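Local coordinates for designed protein (Trypanosoma brucei, PDB 6IEV) that is of unknown function but is a designed protein with a thioredoxin-like fold, whose variants were studied for stability at high temperatures, at residues E85-T90 with T94-K99; E29-A34 with Y73-S78; R61-V66 with D113-T118. All blocks are in the same frame, centred on the assembly; numbering follows the deposited sequence.

Interaction 1. Residues E85-T90 with T94-K99; sequences EWYNIT and TFVIEK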
loop_
_atom_site.group_PDB
_atom_site.type_symbol
_atom_site.label_atom_id
_atom_site.label_comp_id
_atom_site.label_asym_id
_atom_site.label_seq_id
_atom_site.Cartn_x
_atom_site.Cartn_y
_atom_site.Cartn_z
ATOM N N GLU A 85 0.996 31.837 5.886
ATOM C CA GLU A 85 -0.132 32.724 6.162
ATOM C C GLU A 85 -1.375 32.295 5.387
ATOM O O GLU A 85 -2.476 32.248 5.946
ATOM C CB GLU A 85 0.248 34.173 5.813
ATOM C CG GLU A 85 1.181 34.864 6.812
ATOM C CD GLU A 85 1.834 36.139 6.245
ATOM O OE1 GLU A 85 1.364 36.649 5.203
ATOM O OE2 GLU A 85 2.822 36.632 6.840
ATOM N N TRP A 86 -1.209 31.970 4.102
ATOM C CA TRP A 86 -2.348 31.704 3.231
ATOM C C TRP A 86 -3.176 30.529 3.724
ATOM O O TRP A 86 -4.404 30.543 3.629
ATOM C CB TRP A 86 -1.861 31.419 1.809
ATOM C CG TRP A 86 -2.984 31.186 0.852
ATOM C CD1 TRP A 86 -3.657 30.009 0.621
ATOM C CD2 TRP A 86 -3.580 32.160 0.001
ATOM N NE1 TRP A 86 -4.630 30.201 -0.327
ATOM C CE2 TRP A 86 -4.604 31.515 -0.722
ATOM C CE3 TRP A 86 -3.346 33.519 -0.223
ATOM C CZ2 TRP A 86 -5.383 32.183 -1.659
ATOM C CZ3 TRP A 86 -4.117 34.177 -1.147
ATOM C CH2 TRP A 86 -5.122 33.509 -1.858
ATOM N N TYR A 87 -2.519 29.481 4.191
ATOM C CA TYR A 87 -3.191 28.295 4.692
ATOM C C TYR A 87 -3.426 28.333 6.192
ATOM O O TYR A 87 -3.835 27.320 6.766
ATOM C CB TYR A 87 -2.388 27.047 4.300
ATOM C CG TYR A 87 -2.574 26.699 2.851
ATOM C CD1 TYR A 87 -1.832 27.341 1.868
ATOM C CD2 TYR A 87 -3.503 25.746 2.458
ATOM C CE1 TYR A 87 -2.012 27.039 0.528
ATOM C CE2 TYR A 87 -3.682 25.429 1.125
ATOM C CZ TYR A 87 -2.935 26.077 0.165
ATOM O OH TYR A 87 -3.107 25.779 -1.166
ATOM N N ASN A 88 -3.167 29.474 6.841
ATOM C CA ASN A 88 -3.479 29.656 8.258
ATOM C C ASN A 88 -2.835 28.580 9.132
ATOM O O ASN A 88 -3.476 27.982 9.997
ATOM C CB ASN A 88 -4.989 29.719 8.478
ATOM C CG ASN A 88 -5.507 31.141 8.432
ATOM O OD1 ASN A 88 -6.267 31.511 7.534
ATOM N ND2 ASN A 88 -5.064 31.964 9.385
ATOM N N ILE A 89 -1.546 28.346 8.909
ATOM C CA ILE A 89 -0.812 27.325 9.650
ATOM C C ILE A 89 -0.394 27.909 10.992
ATOM O O ILE A 89 0.406 28.849 11.048
ATOM C CB ILE A 89 0.419 26.841 8.877
ATOM C CG1 ILE A 89 0.026 26.317 7.494
ATOM C CG2 ILE A 89 1.175 25.829 9.721
ATOM C CD1 ILE A 89 -1.007 25.197 7.529
ATOM N N THR A 90 -0.881 27.307 12.072
ATOM C CA THR A 90 -0.647 27.821 13.408
ATOM C C THR A 90 0.429 27.060 14.173
ATOM O O THR A 90 0.973 27.596 15.142
ATOM C CB THR A 90 -1.953 27.775 14.209
ATOM O OG1 THR A 90 -2.363 26.414 14.367
ATOM C CG2 THR A 90 -3.049 28.511 13.461
ATOM N N THR A 94 2.334 20.548 10.229
ATOM C CA THR A 94 0.914 20.392 9.953
ATOM C C THR A 94 0.749 19.824 8.554
ATOM O O THR A 94 1.480 20.198 7.633
ATOM C CB THR A 94 0.148 21.723 10.071
ATOM O OG1 THR A 94 0.232 22.195 11.414
ATOM C CG2 THR A 94 -1.323 21.545 9.711
ATOM N N PHE A 95 -0.214 18.922 8.410
ATOM C CA PHE A 95 -0.606 18.369 7.131
ATOM C C PHE A 95 -1.930 18.971 6.695
ATOM O O PHE A 95 -2.865 19.060 7.489
ATOM C CB PHE A 95 -0.741 16.854 7.236
ATOM C CG PHE A 95 0.545 16.160 7.560
ATOM C CD1 PHE A 95 1.402 15.775 6.545
ATOM C CD2 PHE A 95 0.901 15.901 8.878
ATOM C CE1 PHE A 95 2.592 15.135 6.829
ATOM C CE2 PHE A 95 2.089 15.253 9.175
ATOM C CZ PHE A 95 2.939 14.877 8.148
ATOM N N VAL A 96 -2.020 19.346 5.424
ATOM C CA VAL A 96 -3.258 19.827 4.822
ATOM C C VAL A 96 -3.597 18.925 3.642
ATOM O O VAL A 96 -2.713 18.569 2.851
ATOM C CB VAL A 96 -3.134 21.288 4.360
ATOM C CG1 VAL A 96 -4.385 21.709 3.597
ATOM C CG2 VAL A 96 -2.875 22.221 5.568
ATOM N N ILE A 97 -4.859 18.531 3.536
ATOM C CA ILE A 97 -5.330 17.738 2.409
ATOM C C ILE A 97 -6.256 18.602 1.572
ATOM O O ILE A 97 -7.240 19.141 2.089
ATOM C CB ILE A 97 -6.031 16.453 2.872
ATOM C CG1 ILE A 97 -5.094 15.671 3.787
ATOM C CG2 ILE A 97 -6.428 15.607 1.668
ATOM C CD1 ILE A 97 -5.729 14.439 4.390
ATOM N N GLU A 98 -5.963 18.708 0.277
ATOM C CA GLU A 98 -6.710 19.579 -0.612
ATOM C C GLU A 98 -7.142 18.826 -1.859
ATOM O O GLU A 98 -6.497 17.864 -2.285
ATOM C CB GLU A 98 -5.881 20.795 -1.021
ATOM C CG GLU A 98 -5.644 21.780 0.119
ATOM C CD GLU A 98 -5.894 23.218 -0.287
ATOM O OE1 GLU A 98 -6.555 23.949 0.482
ATOM O OE2 GLU A 98 -5.429 23.615 -1.376
ATOM N N LYS A 99 -8.225 19.303 -2.463
ATOM C CA LYS A 99 -8.667 18.820 -3.763
ATOM C C LYS A 99 -9.369 19.968 -4.464
ATOM O O LYS A 99 -10.215 20.630 -3.859
ATOM C CB LYS A 99 -9.596 17.612 -3.620
ATOM C CG LYS A 99 -10.199 17.117 -4.918
ATOM C CD LYS A 99 -10.781 15.714 -4.744
ATOM C CE LYS A 99 -12.032 15.520 -5.604
ATOM N NZ LYS A 99 -11.736 15.543 -7.064
#
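Tyr87, the first residue past helix 81-86, reaches across to strand 94-99 and ends at the carboxylate of Glu98. Its CB points toward the strand, and CG stands anti to the carbonyl carbon (chi1 -76°), which sends the ring toward the Val96-Glu98 end of the strand. Tyr87 CD2 meets Val96 CG1 at 4.3 Å, obliquely to the ring. Next along the same edge, Tyr87 CE2 lies 3.3 Å from OE1 of Glu98, whose CD sits at the ring edge, in the ring plane. At the tip, Tyr87 OH donates a hydrogen bond to Glu98 OE2 at 3.2 Å. Ring and carboxylate planes are turned 65° against each other, and the hydroxyl comes to OE2 from above the carboxylate plane, 57° out of it. The second partner of OE2 is weak, the hydroxyl of Thr35. Glu98 is buried, so the phenol probably offsets part of the cost of placing a carboxylate there.

Toward Thr94, at the start of the strand, the contact is apolar. Ile89 CD1 lies 4.0 Å from Val96 CG2, the two side chains running aslant to each other. The Ile89 CG2 branch slides past Thr94, coming within 4.1 Å of its OG1, an atom whose hydrogen bond is to the carbonyl of Ser91. Thus Thr94, Val96 and Glu98, alternate residues of the strand, all present side chains to this one segment, while Phe95 turns to helix 112-123.

The turn that sets Tyr87 and Ile89 in place is a Schellman motif: Asn88, with positive phi, is its C-prime residue, its N bonding Glu85 O while Ile89 N bonds Arg84 O. A helix ended in this way, with a short loop returning the chain into an antiparallel strand of the central sheet, matches the connection into the C-terminal half of the thioredoxin fold.

Interaction 2. Residues E29-A34 with Y73-S78; sequences EELREA and YSVDTS
Leu31 of helix 28-35 and Val75 of strand 70-76 make one apolar contact between these segments, and Ala34 with Tyr73 makes the other. Leu31 CD2 touches Val75 CG2 at 3.8 Å, the two side chains crossing at about a right angle. The Leu31 CA-CB bond does not aim at the strand; with CG anti to the backbone N (chi1 179°), the branched end swings in to reach it. One turn along, the CB of Ala34 points toward the strand and sets its methyl against the phenol end of Tyr73: Ala34 CB is 3.7 Å from Tyr73 CZ and equally 3.7 Å from Tyr73 OH. The methyl lies oblique to the ring.

Hydrogen bonds do not cross the contact; they shape its two partners. Within the helix, Ala34 N bonds to Glu30 O. At the last residue of the strand, Asp76 forms an Asx turn: its OD1 accepts from Ser78 N at 2.8 Å and also from Ser78 OG at 2.9 Å. Both donors come from the same face of the carboxylate, the amide from well above its plane and the hydroxyl on the syn side. Two bonds to one oxygen hold the chain in its turn as it leaves the sheet. Glu30 ties the helix to the segment before it, its carboxylate bonding His23 NE2 and the backbone N of Met26.

Helix 28-35 thus packs on strand 70-76, which is paired in parallel with strands 23-24 and 40-46. Val75 also touches Ile43 and Phe45 of strand 40-46 and Ala83 of helix 81-86, so it stands where both helices of this face meet the sheet.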
loop_
_atom_site.group_PDB
_atom_site.type_symbol
_atom_site.label_atom_id
_atom_site.label_comp_id
_atom_site.label_asym_id
_atom_site.label_seq_id
_atom_site.Cartn_x
_atom_site.Cartn_y
_atom_site.Cartn_z
ATOM N N GLU A 29 2.641 30.795 -5.274
ATOM C CA GLU A 29 2.110 30.658 -6.622
ATOM C C GLU A 29 2.286 29.233 -7.144
ATOM O O GLU A 29 1.367 28.667 -7.744
ATOM C CB GLU A 29 2.795 31.644 -7.570
ATOM C CG GLU A 29 2.269 31.552 -8.991
ATOM C CD GLU A 29 0.764 31.807 -9.061
ATOM O OE1 GLU A 29 0.271 32.661 -8.282
ATOM O OE2 GLU A 29 0.075 31.138 -9.872
ATOM N N GLU A 30 3.443 28.621 -6.904
ATOM C CA GLU A 30 3.596 27.228 -7.303
ATOM C C GLU A 30 2.626 26.340 -6.540
ATOM O O GLU A 30 2.014 25.441 -7.117
ATOM C CB GLU A 30 5.032 26.757 -7.085
ATOM C CG GLU A 30 5.226 25.293 -7.471
ATOM C CD GLU A 30 6.607 24.764 -7.090
ATOM O OE1 GLU A 30 6.994 23.697 -7.586
ATOM O OE2 GLU A 30 7.304 25.410 -6.279
ATOM N N LEU A 31 2.454 26.592 -5.243
ATOM C CA LEU A 31 1.594 25.735 -4.433
ATOM C C LEU A 31 0.132 25.837 -4.862
ATOM O O LEU A 31 -0.581 24.830 -4.889
ATOM C CB LEU A 31 1.754 26.095 -2.952
ATOM C CG LEU A 31 0.913 25.321 -1.934
ATOM C CD1 LEU A 31 0.947 23.821 -2.224
ATOM C CD2 LEU A 31 1.412 25.594 -0.537
ATOM N N ARG A 32 -0.336 27.044 -5.194
ATOM C CA ARG A 32 -1.732 27.202 -5.593
ATOM C C ARG A 32 -2.018 26.555 -6.941
ATOM O O ARG A 32 -3.081 25.959 -7.127
ATOM C CB ARG A 32 -2.106 28.681 -5.633
ATOM C CG ARG A 32 -2.151 29.330 -4.267
ATOM C CD ARG A 32 -2.598 30.784 -4.367
ATOM N NE ARG A 32 -3.990 30.930 -4.788
ATOM C CZ ARG A 32 -4.589 32.104 -4.982
ATOM N NH1 ARG A 32 -3.921 33.244 -4.790
ATOM N NH2 ARG A 32 -5.859 32.135 -5.363
ATOM N N GLU A 33 -1.081 26.643 -7.888
ATOM C CA GLU A 33 -1.280 25.959 -9.162
ATOM C C GLU A 33 -1.214 24.447 -9.002
ATOM O O GLU A 33 -1.846 23.719 -9.771
ATOM C CB GLU A 33 -0.274 26.452 -10.206
ATOM C CG GLU A 33 -0.830 27.611 -11.047
ATOM C CD GLU A 33 -0.491 27.518 -12.538
ATOM O OE1 GLU A 33 0.688 27.723 -12.911
ATOM O OE2 GLU A 33 -1.418 27.251 -13.340
ATOM N N ALA A 34 -0.427 23.948 -8.054
ATOM C CA ALA A 34 -0.385 22.511 -7.822
ATOM C C ALA A 34 -1.704 22.000 -7.260
ATOM O O ALA A 34 -2.250 21.005 -7.740
ATOM C CB ALA A 34 0.763 22.167 -6.875
ATOM N N TYR A 73 3.321 17.158 -1.061
ATOM C CA TYR A 73 4.119 18.374 -1.154
ATOM C C TYR A 73 4.672 18.729 0.218
ATOM O O TYR A 73 4.088 18.386 1.252
ATOM C CB TYR A 73 3.299 19.552 -1.715
ATOM C CG TYR A 73 2.701 19.270 -3.090
ATOM C CD1 TYR A 73 3.458 19.454 -4.253
ATOM C CD2 TYR A 73 1.390 18.810 -3.224
ATOM C CE1 TYR A 73 2.927 19.205 -5.506
ATOM C CE2 TYR A 73 0.848 18.545 -4.480
ATOM C CZ TYR A 73 1.620 18.749 -5.613
ATOM O OH TYR A 73 1.087 18.510 -6.856
ATOM N N SER A 74 5.804 19.425 0.197
ATOM C CA SER A 74 6.510 19.877 1.384
ATOM C C SER A 74 6.725 21.389 1.306
ATOM O O SER A 74 7.246 21.897 0.307
ATOM C CB SER A 74 7.873 19.176 1.476
ATOM O OG SER A 74 8.438 19.366 2.756
ATOM N N VAL A 75 6.391 22.106 2.374
ATOM C CA VAL A 75 6.560 23.552 2.387
ATOM C C VAL A 75 7.362 23.934 3.622
ATOM O O VAL A 75 6.898 23.745 4.751
ATOM C CB VAL A 75 5.213 24.284 2.362
ATOM C CG1 VAL A 75 5.447 25.801 2.569
ATOM C CG2 VAL A 75 4.493 23.982 1.048
ATOM N N ASP A 76 8.556 24.472 3.418
ATOM C CA ASP A 76 9.345 24.947 4.549
ATOM C C ASP A 76 8.840 26.334 4.948
ATOM O O ASP A 76 9.106 27.315 4.249
ATOM C CB ASP A 76 10.826 24.959 4.175
ATOM C CG ASP A 76 11.707 25.684 5.214
ATOM O OD1 ASP A 76 11.222 26.101 6.297
ATOM O OD2 ASP A 76 12.905 25.872 4.917
ATOM N N THR A 77 8.147 26.430 6.091
ATOM C CA THR A 77 7.554 27.707 6.477
ATOM C C THR A 77 8.595 28.772 6.789
ATOM O O THR A 77 8.260 29.960 6.738
ATOM C CB THR A 77 6.626 27.582 7.694
ATOM O OG1 THR A 77 7.385 27.214 8.848
ATOM C CG2 THR A 77 5.543 26.572 7.436
ATOM N N SER A 78 9.832 28.392 7.127
ATOM C CA SER A 78 10.809 29.416 7.496
ATOM C C SER A 78 11.272 30.214 6.287
ATOM O O SER A 78 11.804 31.311 6.461
ATOM C CB SER A 78 12.022 28.802 8.203
ATOM O OG SER A 78 12.935 28.282 7.257
#

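Interaction 3. Residues R61-V66 with D113-T118; sequences RKLAEV and DKLRVT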
loop_
_atom_site.group_PDB
_atom_site.type_symbol
_atom_site.label_atom_id
_atom_site.label_comp_id
_atom_site.label_asym_id
_atom_site.label_seq_id
_atom_site.Cartn_x
_atom_site.Cartn_y
_atom_site.Cartn_z
ATOM N N ARG A 61 6.682 10.112 1.365
ATOM C CA ARG A 61 7.110 9.479 0.133
ATOM C C ARG A 61 6.406 8.126 -0.087
ATOM O O ARG A 61 5.911 7.841 -1.186
ATOM C CB ARG A 61 8.619 9.288 0.165
ATOM C CG ARG A 61 9.031 8.609 -1.062
ATOM C CD ARG A 61 10.476 8.341 -1.112
ATOM N NE ARG A 61 10.970 8.402 0.258
ATOM C CZ ARG A 61 11.788 7.525 0.843
ATOM N NH1 ARG A 61 12.042 6.318 0.278
ATOM N NH2 ARG A 61 12.189 7.741 2.090
ATOM N N LYS A 62 6.359 7.268 0.942
ATOM C CA LYS A 62 5.672 5.982 0.771
ATOM C C LYS A 62 4.199 6.185 0.488
ATOM O O LYS A 62 3.595 5.444 -0.294
ATOM C CB LYS A 62 5.834 5.078 1.992
ATOM C CG LYS A 62 6.015 3.582 1.616
ATOM C CD LYS A 62 4.705 2.790 1.617
ATOM C CE LYS A 62 4.954 1.276 1.656
ATOM N NZ LYS A 62 5.326 0.712 0.318
ATOM N N LEU A 63 3.598 7.179 1.122
ATOM C CA LEU A 63 2.179 7.386 0.910
ATOM C C LEU A 63 1.896 7.812 -0.525
ATOM O O LEU A 63 0.813 7.534 -1.049
ATOM C CB LEU A 63 1.669 8.400 1.935
ATOM C CG LEU A 63 0.188 8.735 2.001
ATOM C CD1 LEU A 63 -0.127 9.155 3.418
ATOM C CD2 LEU A 63 -0.147 9.857 1.037
ATOM N N ALA A 64 2.847 8.484 -1.180
ATOM C CA ALA A 64 2.634 8.807 -2.588
ATOM C C ALA A 64 2.772 7.565 -3.453
ATOM O O ALA A 64 2.139 7.464 -4.513
ATOM C CB ALA A 64 3.630 9.874 -3.050
ATOM N N GLU A 65 3.619 6.626 -3.024
ATOM C CA GLU A 65 3.820 5.403 -3.788
ATOM C C GLU A 65 2.592 4.507 -3.722
ATOM O O GLU A 65 2.189 3.926 -4.733
ATOM C CB GLU A 65 5.051 4.664 -3.261
ATOM C CG GLU A 65 6.361 5.447 -3.387
ATOM C CD GLU A 65 7.554 4.727 -2.762
ATOM O OE1 GLU A 65 8.698 5.202 -2.930
ATOM O OE2 GLU A 65 7.356 3.684 -2.105
ATOM N N VAL A 66 1.950 4.431 -2.553
ATOM C CA VAL A 66 0.819 3.533 -2.339
ATOM C C VAL A 66 -0.512 4.155 -2.720
ATOM O O VAL A 66 -1.520 3.440 -2.825
ATOM C CB VAL A 66 0.888 3.096 -0.860
ATOM C CG1 VAL A 66 -0.450 2.676 -0.320
ATOM C CG2 VAL A 66 1.903 1.995 -0.707
ATOM N N ASP A 113 0.761 8.615 11.160
ATOM C CA ASP A 113 -0.269 7.563 11.244
ATOM C C ASP A 113 -1.662 8.159 11.225
ATOM O O ASP A 113 -2.532 7.686 10.487
ATOM C CB ASP A 113 -0.222 6.727 12.527
ATOM C CG ASP A 113 -0.398 5.262 12.238
ATOM O OD1 ASP A 113 -0.691 4.965 11.053
ATOM O OD2 ASP A 113 -0.523 4.463 13.163
ATOM N N LYS A 114 -1.851 9.282 11.910
ATOM C CA LYS A 114 -3.126 9.961 11.828
ATOM C C LYS A 114 -3.395 10.414 10.419
ATOM O O LYS A 114 -4.539 10.369 9.951
ATOM C CB LYS A 114 -3.094 11.238 12.641
ATOM C CG LYS A 114 -4.393 11.761 13.127
ATOM C CD LYS A 114 -4.502 11.670 14.626
ATOM C CE LYS A 114 -5.939 11.453 15.141
ATOM N NZ LYS A 114 -5.773 11.473 16.647
ATOM N N LEU A 115 -2.338 10.831 9.728
ATOM C CA LEU A 115 -2.518 11.386 8.401
ATOM C C LEU A 115 -3.042 10.330 7.443
ATOM O O LEU A 115 -4.032 10.559 6.739
ATOM C CB LEU A 115 -1.207 11.993 7.898
ATOM C CG LEU A 115 -1.497 12.414 6.471
ATOM C CD1 LEU A 115 -2.467 13.608 6.449
ATOM C CD2 LEU A 115 -0.246 12.711 5.684
ATOM N N ARG A 116 -2.419 9.149 7.433
ATOM C CA ARG A 116 -2.912 8.075 6.570
ATOM C C ARG A 116 -4.350 7.693 6.923
ATOM O O ARG A 116 -5.190 7.511 6.032
ATOM C CB ARG A 116 -1.979 6.870 6.644
ATOM C CG ARG A 116 -2.286 5.842 5.567
ATOM C CD ARG A 116 -1.217 4.787 5.512
ATOM N NE ARG A 116 -1.501 3.810 4.462
ATOM C CZ ARG A 116 -0.627 2.915 4.011
ATOM N NH1 ARG A 116 0.603 2.864 4.504
ATOM N NH2 ARG A 116 -0.988 2.066 3.061
ATOM N N VAL A 117 -4.657 7.584 8.220
ATOM C CA VAL A 117 -6.023 7.253 8.635
ATOM C C VAL A 117 -6.997 8.308 8.139
ATOM O O VAL A 117 -8.055 7.995 7.577
ATOM C CB VAL A 117 -6.097 7.093 10.161
ATOM C CG1 VAL A 117 -7.533 6.933 10.592
ATOM C CG2 VAL A 117 -5.257 5.909 10.609
ATOM N N THR A 118 -6.645 9.581 8.329
ATOM C CA THR A 118 -7.514 10.666 7.886
ATOM C C THR A 118 -7.726 10.613 6.384
ATOM O O THR A 118 -8.847 10.810 5.890
ATOM C CB THR A 118 -6.898 12.014 8.270
ATOM O OG1 THR A 118 -6.629 12.037 9.674
ATOM C CG2 THR A 118 -7.826 13.161 7.881
#
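Leu63 and Arg116 mark the nearest backbones of two helix segments that run almost parallel, their axes 11.8 Å apart at closest and crossing at -22°. At that spacing the contact rests on side chains reaching across. Leu63 points toward the other helix, and its CD1 does the touching: Leu63 CD1 lies 4.2 Å from Leu115 CD2 and 4.3 Å from Arg116 CA, so one methyl rests against a leucine branch and the neighbouring backbone together.

Arg116 approaches differently. Its CG is anti to the backbone N (chi1 -169°) and the chain stays extended through to NE, which carries the guanidinium across to Val66. There Arg116 NH2 comes 3.5 Å from Val66 CG1, with the two side chains at about a right angle. This is packing alone; the charge is met in a second subunit, where Asp111 forms a salt bridge to NE and Asp113 one to NH2. Val66 is flanked in turn by Asp113 of that subunit and by Glu33 of a third, so the helix pair borders an interface between copies.

Toward the sheet, Leu63 reaches Val70 and Thr72 of strand 70-76, while Leu115 lies on Phe95 and Ile97 of strand 94-99. Helices 53-66 and 112-123 therefore pack side by side over one face of the central sheet, as the corresponding pair does in thioredoxins.

Interactions 1 and 2 are centred 10 Å apart and join through Leu31: Leu31 CD2, which meets Val75 in interaction 2, also lies 3.9 Å from Tyr87 CE1. Helix 28-35, the turn after helix 81-86 and the sheet thus meet around the end of Leu31. Interaction 3 lies on the other side of the chain's centre, about 17 Å between centres from interaction 1 and about 19 Å from interaction 2. Strand 94-99 bridges the first of these gaps: its even residues serve interaction 1, while Phe95 CD1 packs 3.6 Å from Leu115 CD2. Interactions 2 and 3 do not touch, their nearest atoms being about 8 Å apart. Together the contacts pack both sheet faces.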